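Local structure of sortase (5UTT) at residues 100-105 with 181-186. The protein probably acts as a cysteine transpeptidase that attaches surface proteins to the cell wall of Actinomyces oris, this chain being the part that carries the sortase domain. Residues are numbered along the deposited sequence; the frame is centred on the assembly and turned at random.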
loop_
_atom_site.group_PDB
_atom_site.type_symbol
_atom_site.label_atom_id
_atom_site.label_comp_id
_atom_site.label_asym_id
_atom_site.label_seq_id
_atom_site.Cartn_x
_atom_site.Cartn_y
_atom_site.Cartn_z
ATOM N N GLU A 100 2.993 -7.283 8.020
ATOM C CA GLU A 100 2.050 -6.191 8.103
ATOM C C GLU A 100 2.319 -5.089 7.117
ATOM O O GLU A 100 3.498 -4.701 6.909
ATOM C CB GLU A 100 2.100 -5.567 9.496
ATOM C CG GLU A 100 1.299 -6.384 10.517
ATOM C CD GLU A 100 1.307 -5.825 11.917
ATOM O OE1 GLU A 100 2.174 -4.995 12.234
ATOM O OE2 GLU A 100 0.406 -6.216 12.722
ATOM N N ILE A 101 1.254 -4.564 6.527
ATOM C CA ILE A 101 1.317 -3.322 5.722
ATOM C C ILE A 101 0.362 -2.332 6.389
ATOM O O ILE A 101 -0.850 -2.607 6.554
ATOM C CB ILE A 101 0.945 -3.579 4.259
ATOM C CG1 ILE A 101 1.965 -4.536 3.612
ATOM C CG2 ILE A 101 0.837 -2.296 3.452
ATOM C CD1 ILE A 101 1.657 -4.835 2.174
ATOM N N ILE A 102 0.878 -1.196 6.809
ATOM C CA ILE A 102 0.121 -0.310 7.714
ATOM C C ILE A 102 -0.036 1.018 7.032
ATOM O O ILE A 102 0.993 1.607 6.555
ATOM C CB ILE A 102 0.793 -0.159 9.093
ATOM C CG1 ILE A 102 0.953 -1.543 9.753
ATOM C CG2 ILE A 102 0.023 0.846 9.970
ATOM C CD1 ILE A 102 1.705 -1.531 11.056
ATOM N N VAL A 103 -1.293 1.511 6.969
ATOM C CA VAL A 103 -1.524 2.857 6.511
ATOM C C VAL A 103 -1.980 3.756 7.646
ATOM O O VAL A 103 -2.923 3.451 8.366
ATOM C CB VAL A 103 -2.463 2.957 5.286
ATOM C CG1 VAL A 103 -2.523 4.398 4.796
ATOM C CG2 VAL A 103 -2.015 1.975 4.222
ATOM N N SER A 104 -1.312 4.868 7.820
ATOM C CA SER A 104 -1.781 5.841 8.811
ATOM C C SER A 104 -2.496 7.001 8.104
ATOM O O SER A 104 -1.951 7.630 7.192
ATOM C CB SER A 104 -0.652 6.314 9.715
ATOM O OG SER A 104 0.289 7.119 9.045
ATOM N N THR A 105 -3.687 7.329 8.591
ATOM C CA THR A 105 -4.392 8.545 8.168
ATOM C C THR A 105 -4.531 9.454 9.375
ATOM O O THR A 105 -4.122 9.086 10.490
ATOM C CB THR A 105 -5.765 8.200 7.574
ATOM O OG1 THR A 105 -6.634 7.669 8.584
ATOM C CG2 THR A 105 -5.602 7.224 6.413
ATOM N N GLU A 181 1.474 -2.262 17.710
ATOM C CA GLU A 181 2.692 -2.572 18.461
ATOM C C GLU A 181 3.948 -2.531 17.620
ATOM O O GLU A 181 5.001 -2.176 18.143
ATOM C CB GLU A 181 2.595 -3.936 19.134
ATOM C CG GLU A 181 1.723 -3.931 20.391
ATOM C CD GLU A 181 2.352 -3.210 21.583
ATOM O OE1 GLU A 181 3.524 -3.510 21.926
ATOM O OE2 GLU A 181 1.680 -2.352 22.196
ATOM N N SER A 182 3.825 -2.890 16.343
ATOM C CA SER A 182 4.967 -2.887 15.408
ATOM C C SER A 182 5.481 -1.482 15.098
ATOM O O SER A 182 6.611 -1.324 14.615
ATOM C CB SER A 182 4.588 -3.545 14.087
ATOM O OG SER A 182 3.483 -2.880 13.483
ATOM N N VAL A 183 4.633 -0.475 15.289
ATOM C CA VAL A 183 5.017 0.888 14.933
ATOM C C VAL A 183 6.018 1.326 16.006
ATOM O O VAL A 183 5.688 1.341 17.180
ATOM C CB VAL A 183 3.780 1.802 14.821
ATOM C CG1 VAL A 183 4.178 3.279 14.867
ATOM C CG2 VAL A 183 3.017 1.464 13.542
ATOM N N LEU A 184 7.243 1.675 15.602
ATOM C CA LEU A 184 8.322 1.950 16.548
ATOM C C LEU A 184 8.393 3.402 16.994
ATOM O O LEU A 184 8.946 3.684 18.049
ATOM C CB LEU A 184 9.682 1.587 15.958
ATOM C CG LEU A 184 9.930 0.114 15.639
ATOM C CD1 LEU A 184 11.335 -0.028 15.046
ATOM C CD2 LEU A 184 9.726 -0.767 16.863
ATOM N N ASN A 185 7.908 4.298 16.146
ATOM C CA ASN A 185 7.765 5.700 16.475
ATOM C C ASN A 185 6.705 6.286 15.570
ATOM O O ASN A 185 6.325 5.661 14.575
ATOM C CB ASN A 185 9.084 6.442 16.228
ATOM C CG ASN A 185 9.552 6.336 14.782
ATOM O OD1 ASN A 185 9.308 7.211 13.967
ATOM N ND2 ASN A 185 10.187 5.255 14.461
ATOM N N ASP A 186 6.267 7.500 15.896
ATOM C CA ASP A 186 5.214 8.133 15.126
ATOM C C ASP A 186 5.774 8.442 13.753
ATOM O O ASP A 186 6.788 9.148 13.653
ATOM C CB ASP A 186 4.719 9.417 15.813
ATOM C CG ASP A 186 3.293 9.772 15.438
ATOM O OD1 ASP A 186 2.855 9.441 14.314
ATOM O OD2 ASP A 186 2.608 10.405 16.274
HETATM O O HOH W 1 1.516 -4.743 15.143
#
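Ser182 OG donates a hydrogen bond of 2.8 Å to Glu100 OE1, meeting that oxygen nearly in line with its C-O bond. The same carboxylate oxygen accepts a second bond, from water 1, whose oxygen lies 3.0 Å from Glu100 OE1. Water 1 in turn accepts from Ser182 N at 3.2 Å, so OE1 is gripped twice and one residue of the loop is reached through both its hydroxyl and its backbone amide. The CB of Glu100 points toward the tail and its chain is extended beyond CG (chi2 180°), which carries OE1 to the serine, while its side chain also packs on Lys113 and Tyr171. Strand 100-104 belongs to the beta-barrel of the sortase fold, pairing with strand 108-120 (Ile101 with Phe112, Val103 with Tyr110) and with strand 28-33 (Ile102 with Val33, Ser104 with Met31); residues 181-186 belong to the C-terminal tail after strand 161-174, which touches the strand here through Ser182 and Val183. Beside the polar bridge lies the buried, tighter part: Ile102 CD1 approaches the hydroxyl OG of Ser182 to 3.3 Å and meets the methyl CG2 of Val183 at 4.1 Å, its CG1 branch placed anti to the carbonyl carbon (chi1 -58°) and extended toward the tail. Ile102 also touches Trp109 of strand 108-120, and Pro35 touches Ser182. Ile102 and Val183 are buried, whereas Glu100 and Ser182 are partly exposed and joined in part through water 1, which marks the looser, solvent-facing side. The whole interface buries just 119 Å², with CA atoms of Glu100 and Ser182 still 8.5 Å apart. Farther along the tail, Leu184 N is hydrogen-bonded to Tyr38 OH.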